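Local structure of OBG-type G domain-containing protein (Pyrococcus horikoshii, 2E87) at residues 163-174 with 215-226. The protein binds GDP in a P-loop pocket and is probably a GTP-binding protein of the Obg type, its cellular role unknown. Numbering follows the deposited sequence.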
loop_
_atom_site.group_PDB
_atom_site.type_symbol
_atom_site.label_atom_id
_atom_site.label_comp_id
_atom_site.label_asym_id
_atom_site.label_seq_id
_atom_site.Cartn_x
_atom_site.Cartn_y
_atom_site.Cartn_z
ATOM N N VAL A 163 -8.984 -2.378 -0.505
ATOM C CA VAL A 163 -10.177 -1.533 -0.397
ATOM C C VAL A 163 -10.225 -0.468 -1.484
ATOM O O VAL A 163 -9.211 -0.156 -2.113
ATOM C CB VAL A 163 -10.247 -0.826 0.969
ATOM C CG1 VAL A 163 -10.492 -1.828 2.045
ATOM C CG2 VAL A 163 -8.962 -0.096 1.236
ATOM N N ASP A 164 -11.411 0.089 -1.700
ATOM C CA ASP A 164 -11.596 1.111 -2.718
ATOM C C ASP A 164 -11.063 2.424 -2.197
ATOM O O ASP A 164 -11.458 2.882 -1.124
ATOM C CB ASP A 164 -13.084 1.259 -3.076
ATOM C CG ASP A 164 -13.295 2.005 -4.390
ATOM O OD1 ASP A 164 -12.819 3.155 -4.503
ATOM O OD2 ASP A 164 -13.936 1.440 -5.309
ATOM N N LEU A 165 -10.182 3.047 -2.964
ATOM C CA LEU A 165 -9.603 4.301 -2.530
ATOM C C LEU A 165 -10.143 5.561 -3.187
ATOM O O LEU A 165 -9.669 6.654 -2.891
ATOM C CB LEU A 165 -8.091 4.245 -2.690
ATOM C CG LEU A 165 -7.458 3.087 -1.925
ATOM C CD1 LEU A 165 -5.965 3.250 -1.969
ATOM C CD2 LEU A 165 -7.928 3.075 -0.483
ATOM N N GLU A 166 -11.132 5.427 -4.065
ATOM C CA GLU A 166 -11.694 6.609 -4.708
ATOM C C GLU A 166 -13.031 7.014 -4.122
ATOM O O GLU A 166 -13.238 8.169 -3.771
ATOM C CB GLU A 166 -11.910 6.401 -6.209
ATOM C CG GLU A 166 -10.666 6.304 -7.055
ATOM C CD GLU A 166 -10.980 6.514 -8.530
ATOM O OE1 GLU A 166 -11.903 5.847 -9.058
ATOM O OE2 GLU A 166 -10.304 7.355 -9.159
ATOM N N ILE A 167 -13.949 6.063 -4.030
ATOM C CA ILE A 167 -15.281 6.374 -3.534
ATOM C C ILE A 167 -15.355 6.760 -2.054
ATOM O O ILE A 167 -14.538 6.323 -1.231
ATOM C CB ILE A 167 -16.235 5.207 -3.810
ATOM C CG1 ILE A 167 -15.892 4.019 -2.918
ATOM C CG2 ILE A 167 -16.133 4.808 -5.281
ATOM C CD1 ILE A 167 -16.951 2.946 -2.934
ATOM N N PRO A 168 -16.359 7.573 -1.692
ATOM C CA PRO A 168 -16.499 7.998 -0.290
ATOM C C PRO A 168 -16.552 6.789 0.640
ATOM O O PRO A 168 -17.227 5.798 0.358
ATOM C CB PRO A 168 -17.815 8.786 -0.283
ATOM C CG PRO A 168 -18.037 9.160 -1.759
ATOM C CD PRO A 168 -17.561 7.920 -2.470
ATOM N N THR A 169 -15.828 6.862 1.744
ATOM C CA THR A 169 -15.831 5.753 2.696
ATOM C C THR A 169 -16.303 6.181 4.076
ATOM O O THR A 169 -15.958 7.262 4.558
ATOM C CB THR A 169 -14.418 5.103 2.852
ATOM O OG1 THR A 169 -14.029 4.496 1.624
ATOM C CG2 THR A 169 -14.436 4.014 3.927
ATOM N N VAL A 170 -17.114 5.325 4.686
ATOM C CA VAL A 170 -17.602 5.545 6.036
ATOM C C VAL A 170 -16.806 4.593 6.932
ATOM O O VAL A 170 -16.684 3.397 6.635
ATOM C CB VAL A 170 -19.099 5.207 6.189
ATOM C CG1 VAL A 170 -19.505 5.384 7.651
ATOM C CG2 VAL A 170 -19.941 6.117 5.306
ATOM N N VAL A 171 -16.264 5.134 8.018
ATOM C CA VAL A 171 -15.476 4.364 8.981
ATOM C C VAL A 171 -16.268 4.263 10.288
ATOM O O VAL A 171 -16.559 5.277 10.919
ATOM C CB VAL A 171 -14.102 5.059 9.246
ATOM C CG1 VAL A 171 -13.312 4.295 10.266
ATOM C CG2 VAL A 171 -13.307 5.162 7.946
ATOM N N ILE A 172 -16.614 3.035 10.677
ATOM C CA ILE A 172 -17.379 2.777 11.893
ATOM C C ILE A 172 -16.468 2.468 13.094
ATOM O O ILE A 172 -15.694 1.514 13.062
ATOM C CB ILE A 172 -18.379 1.606 11.669
ATOM C CG1 ILE A 172 -19.310 1.938 10.508
ATOM C CG2 ILE A 172 -19.212 1.358 12.936
ATOM C CD1 ILE A 172 -20.173 0.749 10.049
ATOM N N ALA A 173 -16.581 3.290 14.143
ATOM C CA ALA A 173 -15.763 3.150 15.358
ATOM C C ALA A 173 -16.584 2.855 16.632
ATOM O O ALA A 173 -17.819 2.916 16.633
ATOM C CB ALA A 173 -14.935 4.419 15.563
ATOM N N GLY A 174 -15.880 2.533 17.711
ATOM C CA GLY A 174 -16.538 2.247 18.968
ATOM C C GLY A 174 -15.924 1.022 19.608
ATOM O O GLY A 174 -15.248 0.245 18.931
ATOM N N ARG A 215 -21.651 4.772 -5.324
ATOM C CA ARG A 215 -21.303 3.729 -4.380
ATOM C C ARG A 215 -20.673 4.337 -3.138
ATOM O O ARG A 215 -19.932 5.324 -3.220
ATOM C CB ARG A 215 -20.357 2.733 -5.041
ATOM C CG ARG A 215 -21.007 1.990 -6.208
ATOM C CD ARG A 215 -19.976 1.552 -7.245
ATOM N NE ARG A 215 -19.797 0.102 -7.292
ATOM C CZ ARG A 215 -20.724 -0.756 -7.709
ATOM N NH1 ARG A 215 -21.906 -0.317 -8.122
ATOM N NH2 ARG A 215 -20.469 -2.057 -7.710
ATOM N N TYR A 216 -21.014 3.769 -1.984
ATOM C CA TYR A 216 -20.460 4.229 -0.716
ATOM C C TYR A 216 -19.802 3.054 -0.037
ATOM O O TYR A 216 -20.411 1.998 0.120
ATOM C CB TYR A 216 -21.543 4.791 0.195
ATOM C CG TYR A 216 -22.196 6.013 -0.367
ATOM C CD1 TYR A 216 -23.276 5.905 -1.230
ATOM C CD2 TYR A 216 -21.703 7.284 -0.080
ATOM C CE1 TYR A 216 -23.850 7.029 -1.799
ATOM C CE2 TYR A 216 -22.269 8.410 -0.646
ATOM C CZ TYR A 216 -23.346 8.272 -1.509
ATOM O OH TYR A 216 -23.918 9.377 -2.098
ATOM N N GLN A 217 -18.547 3.228 0.348
ATOM C CA GLN A 217 -17.828 2.158 1.012
ATOM C C GLN A 217 -18.002 2.242 2.547
ATOM O O GLN A 217 -17.949 3.320 3.129
ATOM C CB GLN A 217 -16.345 2.232 0.639
ATOM C CG GLN A 217 -15.557 1.015 1.068
ATOM C CD GLN A 217 -14.117 1.061 0.617
ATOM O OE1 GLN A 217 -13.371 1.991 0.948
ATOM N NE2 GLN A 217 -13.711 0.054 -0.143
ATOM N N ILE A 218 -18.210 1.095 3.186
ATOM C CA ILE A 218 -18.379 1.039 4.636
ATOM C C ILE A 218 -17.371 0.058 5.242
ATOM O O ILE A 218 -17.266 -1.077 4.788
ATOM C CB ILE A 218 -19.793 0.522 5.048
ATOM C CG1 ILE A 218 -20.896 1.138 4.169
ATOM C CG2 ILE A 218 -20.049 0.858 6.506
ATOM C CD1 ILE A 218 -21.036 2.643 4.290
ATOM N N ILE A 219 -16.626 0.495 6.256
ATOM C CA ILE A 219 -15.677 -0.391 6.935
ATOM C C ILE A 219 -15.810 -0.232 8.440
ATOM O O ILE A 219 -16.212 0.821 8.928
ATOM C CB ILE A 219 -14.194 -0.090 6.584
ATOM C CG1 ILE A 219 -13.788 1.272 7.136
ATOM C CG2 ILE A 219 -13.986 -0.120 5.089
ATOM C CD1 ILE A 219 -12.308 1.571 6.984
ATOM N N ASP A 220 -15.515 -1.294 9.180
ATOM C CA ASP A 220 -15.535 -1.184 10.638
ATOM C C ASP A 220 -14.081 -1.246 11.102
ATOM O O ASP A 220 -13.179 -1.576 10.319
ATOM C CB ASP A 220 -16.401 -2.265 11.306
ATOM C CG ASP A 220 -15.983 -3.672 10.962
ATOM O OD1 ASP A 220 -15.042 -3.873 10.161
ATOM O OD2 ASP A 220 -16.625 -4.587 11.510
ATOM N N THR A 221 -13.837 -0.933 12.365
ATOM C CA THR A 221 -12.468 -0.875 12.828
ATOM C C THR A 221 -12.068 -1.736 14.013
ATOM O O THR A 221 -11.331 -1.287 14.893
ATOM C CB THR A 221 -12.131 0.576 13.134
ATOM O OG1 THR A 221 -13.053 1.082 14.106
ATOM C CG2 THR A 221 -12.243 1.416 11.867
ATOM N N PRO A 222 -12.515 -2.996 14.042
ATOM C CA PRO A 222 -12.118 -3.813 15.197
ATOM C C PRO A 222 -10.592 -3.860 15.313
ATOM O O PRO A 222 -9.885 -4.008 14.315
ATOM C CB PRO A 222 -12.718 -5.184 14.879
ATOM C CG PRO A 222 -12.580 -5.247 13.363
ATOM C CD PRO A 222 -12.999 -3.837 12.927
ATOM N N GLY A 223 -10.093 -3.719 16.532
ATOM C CA GLY A 223 -8.663 -3.755 16.741
ATOM C C GLY A 223 -7.952 -2.471 16.376
ATOM O O GLY A 223 -6.742 -2.371 16.563
ATOM N N LEU A 224 -8.693 -1.489 15.870
ATOM C CA LEU A 224 -8.106 -0.218 15.469
ATOM C C LEU A 224 -8.704 0.996 16.204
ATOM O O LEU A 224 -7.981 1.777 16.835
ATOM C CB LEU A 224 -8.259 -0.044 13.947
ATOM C CG LEU A 224 -7.671 -1.149 13.031
ATOM C CD1 LEU A 224 -8.006 -0.862 11.564
ATOM C CD2 LEU A 224 -6.142 -1.249 13.206
ATOM N N LEU A 225 -10.020 1.162 16.129
ATOM C CA LEU A 225 -10.649 2.295 16.784
ATOM C C LEU A 225 -11.600 1.842 17.871
ATOM O O LEU A 225 -12.618 2.485 18.131
ATOM C CB LEU A 225 -11.379 3.160 15.754
ATOM C CG LEU A 225 -10.447 3.911 14.801
ATOM C CD1 LEU A 225 -11.265 4.696 13.804
ATOM C CD2 LEU A 225 -9.540 4.854 15.594
ATOM N N ASP A 226 -11.239 0.736 18.518
ATOM C CA ASP A 226 -12.048 0.157 19.582
ATOM C C ASP A 226 -11.277 0.099 20.893
ATOM O O ASP A 226 -11.623 -0.663 21.796
ATOM C CB ASP A 226 -12.493 -1.257 19.192
ATOM C CG ASP A 226 -11.331 -2.196 19.006
ATOM O OD1 ASP A 226 -11.562 -3.398 18.742
ATOM O OD2 ASP A 226 -10.186 -1.725 19.125
#
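Val170 N donates to Gln217 O (2.7 Å), Ile219 N to Val170 O and Ile172 N to Ile219 O, joining parallel strands 169-173 and 215-220, a central pair of the P-loop GTPase sheet. Stiff beta-branched side chains fill both faces tightly. On one, Ile172 CD1 lies 3.5 Å from Ile218 CG2; on the other, Val171 CG2 meets Ile219 CD1 at 3.8 Å. With OG1 between its backbone N and carbonyl carbon (chi1 58°), Thr221 donates to Ile172 O (2.9 Å), one more bond where the pairing ends. Strand 169-173 runs into Gly174, starting a probable Walker A P-loop; Asp220-Thr221-Pro222-Gly223 matches the DxxG motif, Asp220 lying beside Ser181 and hydrogen-bonded to Asn205. Gln217, extended, runs beside Thr169 against the Asx turn at Asp164. An alanine in place of Gln217 would probably leave the Asp164 backbone and Thr169 OG1 without their polar neighbour and open a gap beside the turn. The solvent side lies at exposed Arg215: its CB touches Ile167 CD1, but its guanidinium turns away to a salt bridge with Glu210. Strand 249-254 flanks 169-173 and strand 204-211 flanks 214-220; helix 180-187 covers Ile172 and Ile218, and helix 323-350 covers Pro168, Val170 and Tyr216.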